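Local coordinates for protein taurocyamine kinase (Schistosoma mansoni, PDB 4WOD) that reversibly transfers phosphate between ATP and taurocyamine as a duplicated, magnesium-dependent phosphagen kinase, at residues G471-D474 against F479-S482. The protein carries 4 engineered substitutions. Numbering follows the deposited sequence.
Sequences GDLD and FIVS
Asp-474 reaches across to the backbone of Phe-479 and Ile-480, bridging the short connection of residues 475-478 at the end of the loop that leads into strand 480-489, a central strand of the antiparallel sheet in the second phosphagen kinase catalytic domain. CG lies anti to the backbone N and beside the carbonyl carbon (chi1 -178°), which swings the carboxylate across toward the two amides, and Asp-474 OD2 accepts from both: Phe-479 N at 2.9 Å and Ile-480 N at 3.3 Å, each nearly straight. The two N-H groups come from the same face, well above the carboxylate plane. A water lies 3.1 Å from Asp-474 OD2 and 2.9 Å from Ile-480 O. Two backbone N-H groups on one oxygen would probably favour the charged form of this buried acid.

Beside these bonds, Ile-480 CD1 packs against Leu-473 CB (3.6 Å) and Asp-474 CB (3.8 Å); Ile-710 of helix 695-715 touches both Ile-480 and Phe-479. An Asx turn shapes the loop just before: Asp-472 OD1 accepts from Asp-474 N at 2.8 Å. The second carboxylate oxygen, Asp-474 OD1, sits in the plane of the Phe-479 ring at its edge, 3.5 Å from Phe-479 CD1, with carboxylate and ring planes 78° apart.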
loop_
_atom_site.group_PDB
_atom_site.type_symbol
_atom_site.label_atom_id
_atom_site.label_comp_id
_atom_site.label_asym_id
_atom_site.label_seq_id
_atom_site.Cartn_x
_atom_site.Cartn_y
_atom_site.Cartn_z
ATOM N N GLY A 471 9.002 6.804 43.690
ATOM C CA GLY A 471 9.539 8.138 43.553
ATOM C C GLY A 471 10.470 8.214 42.363
ATOM O O GLY A 471 10.044 8.082 41.212
ATOM N N ASP A 472 11.748 8.439 42.642
ATOM C CA ASP A 472 12.773 8.462 41.613
ATOM C C ASP A 472 13.552 7.150 41.635
ATOM O O ASP A 472 14.342 6.885 42.546
ATOM C CB ASP A 472 13.711 9.648 41.817
ATOM C CG ASP A 472 14.642 9.870 40.640
ATOM O OD1 ASP A 472 14.993 8.884 39.951
ATOM O OD2 ASP A 472 15.019 11.043 40.402
ATOM N N LEU A 473 13.341 6.341 40.609
ATOM C CA LEU A 473 13.935 5.016 40.546
ATOM C C LEU A 473 15.443 5.040 40.264
ATOM O O LEU A 473 16.092 3.990 40.248
ATOM C CB LEU A 473 13.232 4.186 39.475
ATOM C CG LEU A 473 11.704 4.193 39.431
ATOM C CD1 LEU A 473 11.191 3.277 38.317
ATOM C CD2 LEU A 473 11.094 3.813 40.755
ATOM N N ASP A 474 15.989 6.230 40.025
ATOM C CA ASP A 474 17.405 6.387 39.710
ATOM C C ASP A 474 17.839 7.849 39.854
ATOM O O ASP A 474 18.071 8.526 38.856
ATOM C CB ASP A 474 17.701 5.884 38.291
ATOM C CG ASP A 474 19.181 5.972 37.928
ATOM O OD1 ASP A 474 20.029 5.505 38.721
ATOM O OD2 ASP A 474 19.493 6.516 36.849
ATOM N N PHE A 479 20.948 4.590 35.272
ATOM C CA PHE A 479 20.463 3.307 34.823
ATOM C C PHE A 479 19.303 3.648 33.891
ATOM O O PHE A 479 19.053 2.964 32.898
ATOM C CB PHE A 479 20.021 2.429 35.992
ATOM C CG PHE A 479 21.161 1.882 36.796
ATOM C CD1 PHE A 479 21.643 2.568 37.900
ATOM C CD2 PHE A 479 21.765 0.690 36.433
ATOM C CE1 PHE A 479 22.698 2.061 38.634
ATOM C CE2 PHE A 479 22.819 0.181 37.164
ATOM C CZ PHE A 479 23.285 0.866 38.265
ATOM N N ILE A 480 18.633 4.754 34.203
ATOM C CA ILE A 480 17.423 5.150 33.491
ATOM C C ILE A 480 17.596 6.409 32.645
ATOM O O ILE A 480 17.789 7.508 33.166
ATOM C CB ILE A 480 16.264 5.371 34.471
ATOM C CG1 ILE A 480 15.943 4.053 35.185
ATOM C CG2 ILE A 480 15.044 5.938 33.730
ATOM C CD1 ILE A 480 14.954 4.185 36.333
ATOM N N VAL A 481 17.530 6.232 31.331
ATOM C CA VAL A 481 17.605 7.352 30.399
ATOM C C VAL A 481 16.347 8.222 30.448
ATOM O O VAL A 481 16.424 9.454 30.438
ATOM C CB VAL A 481 17.821 6.857 28.962
ATOM C CG1 VAL A 481 17.828 8.033 27.992
ATOM C CG2 VAL A 481 19.124 6.058 28.867
ATOM N N SER A 482 15.182 7.584 30.521
ATOM C CA SER A 482 13.931 8.338 30.549
ATOM C C SER A 482 12.759 7.488 31.023
ATOM O O SER A 482 12.798 6.260 30.963
ATOM C CB SER A 482 13.617 8.918 29.167
ATOM O OG SER A 482 13.443 7.880 28.217
HETATM O O HOH W 1 18.244 9.021 35.578
#